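Local coordinates for protein acinetobacter secreted protease CpaA (Acinetobacter nosocomialis M2, PDB 6O38) that probably cleaves protein substrates as a secreted zinc metalloprotease, and forms a complex with the chaperone CpaB, probably before type II secretion, at residues Q81-S86 against I92-T97; R360-Y363 against W368-D371; A393-M398 against V421-Y426. All coordinates share one frame; numbering follows the deposited sequence.

Contact 1. Residues Q81-S86 against I92-T97; sequences QFIFNS and IAQLAT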
ATOM      1  N   GLN A  81      19.709  14.770  19.243  1.00 68.96           N
ATOM      2  CA  GLN A  81      19.496  15.350  20.563  1.00 70.01           C
ATOM      3  C   GLN A  81      18.023  15.691  20.729  1.00 69.72           C
ATOM      4  O   GLN A  81      17.433  16.345  19.864  1.00 70.76           O
ATOM      5  CB  GLN A  81      20.356  16.602  20.763  1.00 74.00           C
ATOM      6  CG  GLN A  81      20.340  17.147  22.181  1.00 75.82           C
ATOM      7  CD  GLN A  81      21.151  18.420  22.322  1.00 80.42           C
ATOM      8  OE1 GLN A  81      21.754  18.672  23.366  1.00 81.96           O
ATOM      9  NE2 GLN A  81      21.168  19.231  21.270  1.00 83.06           N
ATOM     10  N   PHE A  82      17.435  15.248  21.838  1.00 70.71           N
ATOM     11  CA  PHE A  82      16.033  15.496  22.139  1.00 71.08           C
ATOM     12  C   PHE A  82      15.906  16.155  23.504  1.00 73.78           C
ATOM     13  O   PHE A  82      16.660  15.838  24.430  1.00 74.04           O
ATOM     14  CB  PHE A  82      15.215  14.197  22.114  1.00 68.51           C
ATOM     15  CG  PHE A  82      15.165  13.535  20.769  1.00 66.48           C
ATOM     16  CD1 PHE A  82      14.178  13.864  19.855  1.00 66.43           C
ATOM     17  CD2 PHE A  82      16.103  12.577  20.419  1.00 65.05           C
ATOM     18  CE1 PHE A  82      14.129  13.253  18.616  1.00 64.85           C
ATOM     19  CE2 PHE A  82      16.059  11.963  19.182  1.00 64.00           C
ATOM     20  CZ  PHE A  82      15.070  12.302  18.280  1.00 63.83           C
ATOM     21  N   ILE A  83      14.951  17.074  23.621  1.00 68.70           N
ATOM     22  CA  ILE A  83      14.623  17.725  24.884  1.00 72.14           C
ATOM     23  C   ILE A  83      13.127  17.566  25.109  1.00 72.87           C
ATOM     24  O   ILE A  83      12.322  17.990  24.271  1.00 73.43           O
ATOM     25  CB  ILE A  83      15.019  19.211  24.894  1.00 76.53           C
ATOM     26  CG1 ILE A  83      16.535  19.363  24.754  1.00 76.58           C
ATOM     27  CG2 ILE A  83      14.530  19.883  26.169  1.00 80.57           C
ATOM     28  CD1 ILE A  83      17.013  20.798  24.810  1.00 81.64           C
ATOM     29  N   PHE A  84      12.757  16.954  26.231  1.00 73.40           N
ATOM     30  CA  PHE A  84      11.357  16.691  26.522  1.00 74.74           C
ATOM     31  C   PHE A  84      10.593  18.002  26.714  1.00 79.52           C
ATOM     32  O   PHE A  84      11.173  19.089  26.811  1.00 82.07           O
ATOM     33  CB  PHE A  84      11.229  15.802  27.760  1.00 74.83           C
ATOM     34  CG  PHE A  84       9.891  15.129  27.895  1.00 75.07           C
ATOM     35  CD1 PHE A  84       9.538  14.087  27.053  1.00 71.62           C
ATOM     36  CD2 PHE A  84       8.991  15.530  28.868  1.00 78.18           C
ATOM     37  CE1 PHE A  84       8.309  13.464  27.175  1.00 72.09           C
ATOM     38  CE2 PHE A  84       7.762  14.911  28.996  1.00 78.08           C
ATOM     39  CZ  PHE A  84       7.421  13.876  28.148  1.00 75.27           C
ATOM     40  N   ASN A  85       9.268  17.890  26.761  1.00 76.94           N
ATOM     41  CA  ASN A  85       8.403  19.053  26.940  1.00 81.53           C
ATOM     42  C   ASN A  85       7.112  18.579  27.593  1.00 83.03           C
ATOM     43  O   ASN A  85       6.324  17.870  26.961  1.00 81.32           O
ATOM     44  CB  ASN A  85       8.124  19.741  25.606  1.00 81.56           C
ATOM     45  CG  ASN A  85       7.302  21.003  25.762  1.00 86.93           C
ATOM     46  OD1 ASN A  85       6.075  20.953  25.839  1.00 88.65           O
ATOM     47  ND2 ASN A  85       7.976  22.147  25.805  1.00 90.08           N
ATOM     48  N   SER A  86       6.899  18.970  28.852  1.00 82.87           N
ATOM     49  CA  SER A  86       5.696  18.547  29.561  1.00 84.53           C
ATOM     50  C   SER A  86       4.444  19.209  29.001  1.00 88.26           C
ATOM     51  O   SER A  86       3.362  18.612  29.038  1.00 88.27           O
ATOM     52  CB  SER A  86       5.831  18.848  31.053  1.00 86.95           C
ATOM     53  OG  SER A  86       6.932  18.155  31.615  1.00 83.49           O
ATOM     54  N   ILE A  92      11.124  17.010  22.005  1.00 69.89           N
ATOM     55  CA  ILE A  92      11.394  17.974  20.944  1.00 70.92           C
ATOM     56  C   ILE A  92      12.806  17.748  20.422  1.00 69.56           C
ATOM     57  O   ILE A  92      13.769  17.716  21.197  1.00 70.18           O
ATOM     58  CB  ILE A  92      11.215  19.415  21.450  1.00 75.76           C
ATOM     59  CG1 ILE A  92       9.795  19.619  21.981  1.00 78.29           C
ATOM     60  CG2 ILE A  92      11.520  20.410  20.341  1.00 77.11           C
ATOM     61  CD1 ILE A  92       9.521  21.026  22.465  1.00 83.93           C
ATOM     62  N   ALA A  93      12.931  17.592  19.106  1.00 70.74           N
ATOM     63  CA  ALA A  93      14.223  17.321  18.494  1.00 70.59           C
ATOM     64  C   ALA A  93      15.024  18.605  18.321  1.00 75.25           C
ATOM     65  O   ALA A  93      14.470  19.665  18.012  1.00 77.26           O
ATOM     66  CB  ALA A  93      14.038  16.635  17.141  1.00 67.53           C
ATOM     67  N   GLN A  94      16.335  18.501  18.520  1.00 72.76           N
ATOM     68  CA  GLN A  94      17.268  19.615  18.364  1.00 73.19           C
ATOM     69  C   GLN A  94      18.158  19.301  17.163  1.00 72.86           C
ATOM     70  O   GLN A  94      19.227  18.706  17.303  1.00 73.56           O
ATOM     71  CB  GLN A  94      18.089  19.825  19.635  1.00 74.89           C
ATOM     72  CG  GLN A  94      17.267  19.833  20.916  1.00 74.94           C
ATOM     73  CD  GLN A  94      16.378  21.056  21.034  1.00 74.84           C
ATOM     74  OE1 GLN A  94      16.748  22.150  20.610  1.00 75.52           O
ATOM     75  NE2 GLN A  94      15.197  20.874  21.613  1.00 73.67           N
ATOM     76  N   LEU A  95      17.709  19.707  15.979  1.00 71.60           N
ATOM     77  CA  LEU A  95      18.406  19.390  14.741  1.00 70.56           C
ATOM     78  C   LEU A  95      19.413  20.477  14.382  1.00 71.15           C
ATOM     79  O   LEU A  95      19.262  21.642  14.758  1.00 73.00           O
ATOM     80  CB  LEU A  95      17.410  19.213  13.595  1.00 68.82           C
ATOM     81  CG  LEU A  95      16.347  18.130  13.782  1.00 68.07           C
ATOM     82  CD1 LEU A  95      15.383  18.114  12.607  1.00 67.17           C
ATOM     83  CD2 LEU A  95      16.998  16.767  13.967  1.00 68.06           C
ATOM     84  N   ALA A  96      20.452  20.074  13.653  1.00 70.03           N
ATOM     85  CA  ALA A  96      21.422  21.022  13.116  1.00 70.53           C
ATOM     86  C   ALA A  96      20.736  21.981  12.151  1.00 68.91           C
ATOM     87  O   ALA A  96      20.173  21.558  11.136  1.00 67.37           O
ATOM     88  CB  ALA A  96      22.556  20.277  12.416  1.00 71.09           C
ATOM     89  N   THR A  97      20.782  23.272  12.467  1.00 68.45           N
ATOM     90  CA  THR A  97      20.064  24.293  11.718  1.00 67.13           C
ATOM     91  C   THR A  97      21.032  25.091  10.854  1.00 67.75           C
ATOM     92  O   THR A  97      22.101  25.500  11.323  1.00 69.60           O
ATOM     93  CB  THR A  97      19.310  25.231  12.665  1.00 67.45           C
ATOM     94  OG1 THR A  97      18.445  24.463  13.511  1.00 67.23           O
ATOM     95  CG2 THR A  97      18.479  26.231  11.878  1.00 66.51           C
TER
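F82 and A93 form an antiparallel non-hydrogen-bonded pair, and I83 and I92 form the hydrogen-bonded pair next to it. I83 N gives a nearly straight bond to I92 O at 2.8 Å. I92 N returns one to I83 O at 2.7 Å. Beyond the pair, Q94 N bonds to Q81 O at 2.8 Å. The side chain of Q94 bends at its second torsion (chi2 -69°), which brings its amide over I83. There NE2 of Q94 lies 3.7 Å from CD1 of I83, and the two side chains cross at about a right angle. NE2 of Q94 also makes a weak bond back to I92 O. The extended side chain of Q81 reaches Q94, with NE2 of Q81 3.5 Å from CB of Q94. The two amide planes are 85° apart. At the other end, CD1 of I92 rests 3.7 Å from CB of N85. The N85 amide oxygen is bonded to Q88 N, within the connecting turn. F82 and A93 share the other face, where CE1 of F82 lies 3.7 Å from CB of A93. L38 and I67 also pack on the buried F82 side chain. This is a beta hairpin of strands 79-85 and 90-98, with F82 and A93 on one face and I83 and I92 on the other, in a StcE-type beta-sandwich domain.

Contact 2. Residues R360-Y363 against W368-D371; sequences RFIY and WTVD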
ATOM      1  N   ARG A 360     -16.835  -6.844 -11.932  1.00 35.45           N
ATOM      2  CA  ARG A 360     -16.839  -5.389 -11.945  1.00 34.25           C
ATOM      3  C   ARG A 360     -17.597  -4.889 -13.165  1.00 34.62           C
ATOM      4  O   ARG A 360     -17.466  -5.442 -14.262  1.00 35.65           O
ATOM      5  CB  ARG A 360     -15.414  -4.815 -11.941  1.00 33.71           C
ATOM      6  CG  ARG A 360     -15.373  -3.290 -11.895  1.00 32.63           C
ATOM      7  CD  ARG A 360     -13.978  -2.751 -11.616  1.00 32.28           C
ATOM      8  NE  ARG A 360     -13.095  -2.875 -12.771  1.00 33.23           N
ATOM      9  CZ  ARG A 360     -12.138  -3.791 -12.883  1.00 34.14           C
ATOM     10  NH1 ARG A 360     -11.938  -4.665 -11.905  1.00 34.26           N
ATOM     11  NH2 ARG A 360     -11.382  -3.832 -13.971  1.00 34.97           N
ATOM     12  N   PHE A 361     -18.397  -3.846 -12.962  1.00 31.82           N
ATOM     13  CA  PHE A 361     -19.137  -3.197 -14.031  1.00 31.99           C
ATOM     14  C   PHE A 361     -18.836  -1.707 -13.999  1.00 30.85           C
ATOM     15  O   PHE A 361     -18.615  -1.127 -12.932  1.00 29.96           O
ATOM     16  CB  PHE A 361     -20.649  -3.439 -13.898  1.00 32.51           C
ATOM     17  CG  PHE A 361     -21.028  -4.893 -13.823  1.00 33.68           C
ATOM     18  CD1 PHE A 361     -21.074  -5.552 -12.604  1.00 33.98           C
ATOM     19  CD2 PHE A 361     -21.337  -5.602 -14.971  1.00 34.61           C
ATOM     20  CE1 PHE A 361     -21.422  -6.889 -12.533  1.00 35.17           C
ATOM     21  CE2 PHE A 361     -21.686  -6.939 -14.908  1.00 35.73           C
ATOM     22  CZ  PHE A 361     -21.728  -7.582 -13.687  1.00 36.01           C
ATOM     23  N   ILE A 362     -18.823  -1.089 -15.176  1.00 31.82           N
ATOM     24  CA  ILE A 362     -18.524   0.331 -15.306  1.00 30.92           C
ATOM     25  C   ILE A 362     -19.633   0.987 -16.118  1.00 31.14           C
ATOM     26  O   ILE A 362     -20.165   0.390 -17.062  1.00 32.16           O
ATOM     27  CB  ILE A 362     -17.138   0.570 -15.949  1.00 31.09           C
ATOM     28  CG1 ILE A 362     -16.767   2.054 -15.902  1.00 30.14           C
ATOM     29  CG2 ILE A 362     -17.095   0.042 -17.379  1.00 32.48           C
ATOM     30  CD1 ILE A 362     -15.343   2.340 -16.332  1.00 30.33           C
ATOM     31  N   TYR A 363     -19.993   2.208 -15.736  1.00 31.02           N
ATOM     32  CA  TYR A 363     -21.077   2.934 -16.379  1.00 31.15           C
ATOM     33  C   TYR A 363     -20.541   3.760 -17.541  1.00 31.31           C
ATOM     34  O   TYR A 363     -19.505   4.421 -17.426  1.00 30.67           O
ATOM     35  CB  TYR A 363     -21.784   3.838 -15.367  1.00 30.46           C
ATOM     36  CG  TYR A 363     -23.117   4.372 -15.838  1.00 30.82           C
ATOM     37  CD1 TYR A 363     -24.235   3.551 -15.891  1.00 31.56           C
ATOM     38  CD2 TYR A 363     -23.261   5.701 -16.216  1.00 30.38           C
ATOM     39  CE1 TYR A 363     -25.457   4.032 -16.316  1.00 31.72           C
ATOM     40  CE2 TYR A 363     -24.481   6.193 -16.642  1.00 30.70           C
ATOM     41  CZ  TYR A 363     -25.576   5.354 -16.690  1.00 31.35           C
ATOM     42  OH  TYR A 363     -26.793   5.836 -17.113  1.00 31.66           O
ATOM     43  N   TRP A 368     -24.734   0.548 -18.197  1.00 32.07           N
ATOM     44  CA  TRP A 368     -23.736  -0.267 -17.522  1.00 31.96           C
ATOM     45  C   TRP A 368     -23.078  -1.238 -18.494  1.00 33.07           C
ATOM     46  O   TRP A 368     -23.685  -1.688 -19.471  1.00 34.18           O
ATOM     47  CB  TRP A 368     -24.370  -1.030 -16.359  1.00 31.95           C
ATOM     48  CG  TRP A 368     -24.668  -0.155 -15.183  1.00 31.13           C
ATOM     49  CD1 TRP A 368     -25.888   0.310 -14.794  1.00 31.14           C
ATOM     50  CD2 TRP A 368     -23.720   0.369 -14.246  1.00 30.42           C
ATOM     51  NE1 TRP A 368     -25.761   1.090 -13.668  1.00 30.66           N
ATOM     52  CE2 TRP A 368     -24.439   1.141 -13.313  1.00 30.22           C
ATOM     53  CE3 TRP A 368     -22.333   0.258 -14.106  1.00 30.01           C
ATOM     54  CZ2 TRP A 368     -23.818   1.799 -12.253  1.00 29.75           C
ATOM     55  CZ3 TRP A 368     -21.719   0.912 -13.054  1.00 29.19           C
ATOM     56  CH2 TRP A 368     -22.461   1.673 -12.142  1.00 29.07           C
ATOM     57  N   THR A 369     -21.820  -1.567 -18.211  1.00 32.13           N
ATOM     58  CA  THR A 369     -20.975  -2.302 -19.139  1.00 33.43           C
ATOM     59  C   THR A 369     -20.062  -3.243 -18.365  1.00 33.41           C
ATOM     60  O   THR A 369     -19.568  -2.895 -17.289  1.00 32.33           O
ATOM     61  CB  THR A 369     -20.157  -1.323 -20.003  1.00 33.55           C
ATOM     62  OG1 THR A 369     -20.909  -0.974 -21.173  1.00 34.65           O
ATOM     63  CG2 THR A 369     -18.817  -1.911 -20.417  1.00 34.38           C
ATOM     64  N   VAL A 370     -19.862  -4.446 -18.913  1.00 33.43           N
ATOM     65  CA  VAL A 370     -18.949  -5.408 -18.307  1.00 33.63           C
ATOM     66  C   VAL A 370     -17.541  -4.831 -18.293  1.00 33.37           C
ATOM     67  O   VAL A 370     -17.052  -4.316 -19.307  1.00 34.16           O
ATOM     68  CB  VAL A 370     -19.005  -6.742 -19.068  1.00 35.25           C
ATOM     69  CG1 VAL A 370     -17.786  -7.594 -18.751  1.00 35.58           C
ATOM     70  CG2 VAL A 370     -20.288  -7.489 -18.736  1.00 35.45           C
ATOM     71  N   ASP A 371     -16.876  -4.917 -17.138  1.00 37.54           N
ATOM     72  CA  ASP A 371     -15.547  -4.342 -16.976  1.00 37.18           C
ATOM     73  C   ASP A 371     -14.523  -5.353 -16.465  1.00 37.66           C
ATOM     74  O   ASP A 371     -13.410  -4.957 -16.099  1.00 37.30           O
ATOM     75  CB  ASP A 371     -15.604  -3.129 -16.036  1.00 35.71           C
ATOM     76  CG  ASP A 371     -14.384  -2.229 -16.164  1.00 35.77           C
ATOM     77  OD1 ASP A 371     -14.045  -1.838 -17.301  1.00 36.69           O
ATOM     78  OD2 ASP A 371     -13.766  -1.912 -15.125  1.00 35.10           O
TER
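R360 and D371 both place CG anti to the backbone N, and a bend of the arginine at chi3 (74°) turns its NE onto the carboxylate. R360 NE meets D371 OD2 at 2.6 Å, on the anti side and somewhat out of the carboxylate plane. The guanidinium and carboxylate planes stand 80° apart. NE makes the main bond of this salt bridge, and the bond from NH2 of R360 to the same OD2 is weak. Y417 and A414 take hydrogen bonds from the other guanidinium nitrogens, which helps fix this buried charge. CG2 of I362 lies 3.6 Å from OD1 of D371 and lines the carboxylate with an apolar branch. At the other end, Y363 meets W368 edge-to-face. CD1 of Y363 lies over the indole, 3.5 Å from CE2 of W368, with the ring planes at 68°. CB of Y363 adds a CH-pi contact 3.8 Å from the centroid of the six-membered ring of W368. The indole nitrogen is bonded to P322 O. F361 packs its CE2 4.1 Å from CG2 of V370. The backbones pair antiparallel, with bonds from I362 N to T369 O (2.9 Å) and from D371 N to R360 O (3.0 Å). That pairing makes strands 358-364 and 367-381 a beta hairpin, in a StcE-type beta-sandwich domain.

Contact 3. Residues A393-M398 against V421-Y426; sequences AAKLRM and VGYITY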
ATOM      1  N   ALA A 393      -2.879 -25.058   5.740  1.00 71.07           N
ATOM      2  CA  ALA A 393      -1.964 -23.952   5.471  1.00 69.84           C
ATOM      3  C   ALA A 393      -1.632 -23.832   3.989  1.00 68.12           C
ATOM      4  O   ALA A 393      -1.562 -22.719   3.453  1.00 65.99           O
ATOM      5  CB  ALA A 393      -0.687 -24.118   6.292  1.00 72.25           C
ATOM      6  N   ALA A 394      -1.406 -24.962   3.313  1.00 68.29           N
ATOM      7  CA  ALA A 394      -1.044 -24.911   1.899  1.00 66.94           C
ATOM      8  C   ALA A 394      -2.162 -24.305   1.062  1.00 64.21           C
ATOM      9  O   ALA A 394      -1.902 -23.533   0.131  1.00 62.77           O
ATOM     10  CB  ALA A 394      -0.692 -26.310   1.396  1.00 68.84           C
ATOM     11  N   LYS A 395      -3.414 -24.650   1.370  1.00 66.14           N
ATOM     12  CA  LYS A 395      -4.540 -24.017   0.692  1.00 63.92           C
ATOM     13  C   LYS A 395      -4.604 -22.529   1.014  1.00 62.63           C
ATOM     14  O   LYS A 395      -4.921 -21.710   0.144  1.00 61.09           O
ATOM     15  CB  LYS A 395      -5.846 -24.713   1.080  1.00 64.15           C
ATOM     16  CG  LYS A 395      -7.025 -24.362   0.187  1.00 62.54           C
ATOM     17  CD  LYS A 395      -8.227 -25.244   0.487  1.00 63.04           C
ATOM     18  CE  LYS A 395      -9.465 -24.769  -0.257  1.00 61.65           C
ATOM     19  NZ  LYS A 395      -9.712 -23.312  -0.073  1.00 60.30           N
ATOM     20  N   LEU A 396      -4.303 -22.165   2.263  1.00 64.34           N
ATOM     21  CA  LEU A 396      -4.327 -20.761   2.663  1.00 63.33           C
ATOM     22  C   LEU A 396      -3.299 -19.942   1.893  1.00 62.71           C
ATOM     23  O   LEU A 396      -3.557 -18.785   1.538  1.00 61.32           O
ATOM     24  CB  LEU A 396      -4.079 -20.645   4.167  1.00 64.58           C
ATOM     25  CG  LEU A 396      -4.317 -19.272   4.797  1.00 63.77           C
ATOM     26  CD1 LEU A 396      -5.573 -18.637   4.226  1.00 62.01           C
ATOM     27  CD2 LEU A 396      -4.398 -19.381   6.311  1.00 65.22           C
ATOM     28  N   ARG A 397      -2.123 -20.521   1.636  1.00 62.02           N
ATOM     29  CA  ARG A 397      -1.060 -19.777   0.969  1.00 61.66           C
ATOM     30  C   ARG A 397      -1.461 -19.382  -0.447  1.00 60.14           C
ATOM     31  O   ARG A 397      -1.191 -18.259  -0.886  1.00 59.17           O
ATOM     32  CB  ARG A 397       0.221 -20.609   0.951  1.00 63.37           C
ATOM     33  CG  ARG A 397       1.492 -19.806   0.736  1.00 63.52           C
ATOM     34  CD  ARG A 397       2.702 -20.723   0.711  1.00 65.36           C
ATOM     35  NE  ARG A 397       3.957 -19.993   0.857  1.00 65.87           N
ATOM     36  CZ  ARG A 397       4.714 -19.597  -0.160  1.00 65.55           C
ATOM     37  NH1 ARG A 397       4.341 -19.853  -1.407  1.00 64.74           N
ATOM     38  NH2 ARG A 397       5.843 -18.942   0.070  1.00 66.14           N
HETATM   39  N   MSE A 398      -2.108 -20.289  -1.172  1.00 57.65           N
HETATM   40  CA  MSE A 398      -2.488 -20.028  -2.556  1.00 56.49           C
HETATM   41  C   MSE A 398      -3.661 -19.057  -2.643  1.00 55.31           C
HETATM   42  O   MSE A 398      -3.736 -18.251  -3.570  1.00 54.78           O
HETATM   43  CB  MSE A 398      -2.830 -21.339  -3.268  1.00 60.05           C
HETATM   44  CG  MSE A 398      -1.756 -22.405  -3.132  1.00 61.88           C
HETATM   45 SE   MSE A 398      -1.964 -23.867  -4.402  0.51 62.63          SE
HETATM   46  CE  MSE A 398      -1.632 -22.875  -6.048  1.00 61.42           C
ATOM     47  N   VAL A 421     -11.549 -22.533  -8.867  1.00 49.79           N
ATOM     48  CA  VAL A 421     -12.666 -23.454  -9.038  1.00 50.29           C
ATOM     49  C   VAL A 421     -12.324 -24.864  -8.596  1.00 51.65           C
ATOM     50  O   VAL A 421     -13.174 -25.760  -8.708  1.00 52.18           O
ATOM     51  CB  VAL A 421     -13.167 -23.456 -10.493  1.00 50.58           C
ATOM     52  CG1 VAL A 421     -13.702 -22.084 -10.864  1.00 49.67           C
ATOM     53  CG2 VAL A 421     -12.046 -23.859 -11.436  1.00 51.30           C
ATOM     54  N   GLY A 422     -11.113 -25.094  -8.097  1.00 53.42           N
ATOM     55  CA  GLY A 422     -10.719 -26.411  -7.643  1.00 54.43           C
ATOM     56  C   GLY A 422      -9.364 -26.422  -6.968  1.00 54.95           C
ATOM     57  O   GLY A 422      -8.485 -25.626  -7.313  1.00 54.51           O
ATOM     58  N   TYR A 423      -9.185 -27.318  -6.001  1.00 59.06           N
ATOM     59  CA  TYR A 423      -7.921 -27.454  -5.286  1.00 59.62           C
ATOM     60  C   TYR A 423      -7.608 -28.934  -5.143  1.00 61.40           C
ATOM     61  O   TYR A 423      -8.380 -29.675  -4.527  1.00 62.06           O
ATOM     62  CB  TYR A 423      -7.986 -26.778  -3.912  1.00 59.28           C
ATOM     63  CG  TYR A 423      -6.748 -26.973  -3.063  1.00 60.60           C
ATOM     64  CD1 TYR A 423      -5.674 -26.098  -3.156  1.00 60.26           C
ATOM     65  CD2 TYR A 423      -6.657 -28.028  -2.163  1.00 62.49           C
ATOM     66  CE1 TYR A 423      -4.542 -26.270  -2.380  1.00 61.57           C
ATOM     67  CE2 TYR A 423      -5.531 -28.209  -1.385  1.00 64.27           C
ATOM     68  CZ  TYR A 423      -4.476 -27.328  -1.496  1.00 63.58           C
ATOM     69  OH  TYR A 423      -3.355 -27.507  -0.720  1.00 65.48           O
ATOM     70  N   ILE A 424      -6.484 -29.366  -5.711  1.00 59.68           N
ATOM     71  CA  ILE A 424      -6.088 -30.767  -5.694  1.00 61.81           C
ATOM     72  C   ILE A 424      -4.690 -30.878  -5.107  1.00 63.49           C
ATOM     73  O   ILE A 424      -3.849 -29.988  -5.272  1.00 62.58           O
ATOM     74  CB  ILE A 424      -6.142 -31.418  -7.097  1.00 61.93           C
ATOM     75  CG1 ILE A 424      -5.120 -30.774  -8.037  1.00 61.58           C
ATOM     76  CG2 ILE A 424      -7.545 -31.327  -7.673  1.00 60.77           C
ATOM     77  CD1 ILE A 424      -5.006 -31.467  -9.378  1.00 62.25           C
ATOM     78  N   THR A 425      -4.451 -31.979  -4.402  1.00 64.79           N
ATOM     79  CA  THR A 425      -3.135 -32.307  -3.873  1.00 66.91           C
ATOM     80  C   THR A 425      -2.489 -33.334  -4.794  1.00 68.61           C
ATOM     81  O   THR A 425      -3.016 -34.439  -4.962  1.00 70.04           O
ATOM     82  CB  THR A 425      -3.235 -32.851  -2.447  1.00 69.00           C
ATOM     83  OG1 THR A 425      -3.515 -31.776  -1.541  1.00 67.67           O
ATOM     84  CG2 THR A 425      -1.936 -33.536  -2.043  1.00 71.80           C
ATOM     85  N   TYR A 426      -1.357 -32.967  -5.389  1.00 68.59           N
ATOM     86  CA  TYR A 426      -0.733 -33.816  -6.393  1.00 70.07           C
ATOM     87  C   TYR A 426       0.694 -33.350  -6.638  1.00 70.55           C
ATOM     88  O   TYR A 426       0.973 -32.148  -6.616  1.00 68.69           O
ATOM     89  CB  TYR A 426      -1.527 -33.792  -7.705  1.00 68.41           C
ATOM     90  CG  TYR A 426      -0.913 -34.632  -8.798  1.00 69.96           C
ATOM     91  CD1 TYR A 426      -1.029 -36.015  -8.786  1.00 72.48           C
ATOM     92  CD2 TYR A 426      -0.207 -34.041  -9.835  1.00 69.09           C
ATOM     93  CE1 TYR A 426      -0.465 -36.786  -9.782  1.00 74.06           C
ATOM     94  CE2 TYR A 426       0.360 -34.802 -10.832  1.00 70.67           C
ATOM     95  CZ  TYR A 426       0.229 -36.174 -10.803  1.00 73.15           C
ATOM     96  OH  TYR A 426       0.796 -36.935 -11.801  1.00 74.87           O
TER
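K395 of helix 393-398 and Y423 of strand 421-425 have the closest CA atoms of the two segments, 7.7 Å apart. The segment axes pass 10.5 Å apart, with their directions at 137°, so side chains carry the contact. With CG anti to the backbone N (chi1 175°), the Y423 ring extends to the helix. The aliphatic part of K395 lies over one ring face. CG of K395 is 4.0 Å from the ring centroid, almost on the normal, in a CH-pi contact. The end of the lysine leads away. M398, present as selenomethionine, comes to the ring edge instead. Its SE lies 4.1 Å from CE1 of Y423, a Met-aromatic contact. The phenol oxygen of Y423 lies 3.6 Å from CB of A394. N386 and S381 also touch the tyrosine, and Y459 and Q461 touch M398. On the same helix, away from the ring, R397 forms a salt bridge with E153 of the chaperone CpaB, and A393 N bonds to D136 of CpaB. One helix therefore packs on the protease strand and meets the chaperone. The contact itself is held by dispersion and ring interactions, and the charge of K395 is carried away from the ring.

The contacts follow one another along the chain, contact 1 first and contact 3 last. Contacts 1 and 2 are hairpins in different StcE-type beta-sandwich ranges, with centres 54 Å apart on opposite sides of the chain's centre. Contact 3 joins helix 391-411 to strand 416-425 in the reprolysin-like range. Its centre is 54 Å from that of contact 1 and 31 Å from that of contact 2. None touches another. Strand 367-381 links the last two: its start pairs in contact 2, and it also pairs in parallel with strand 416-425 of contact 3. That second strand lies in the range that also holds the zinc ligands H498, H502 and H508.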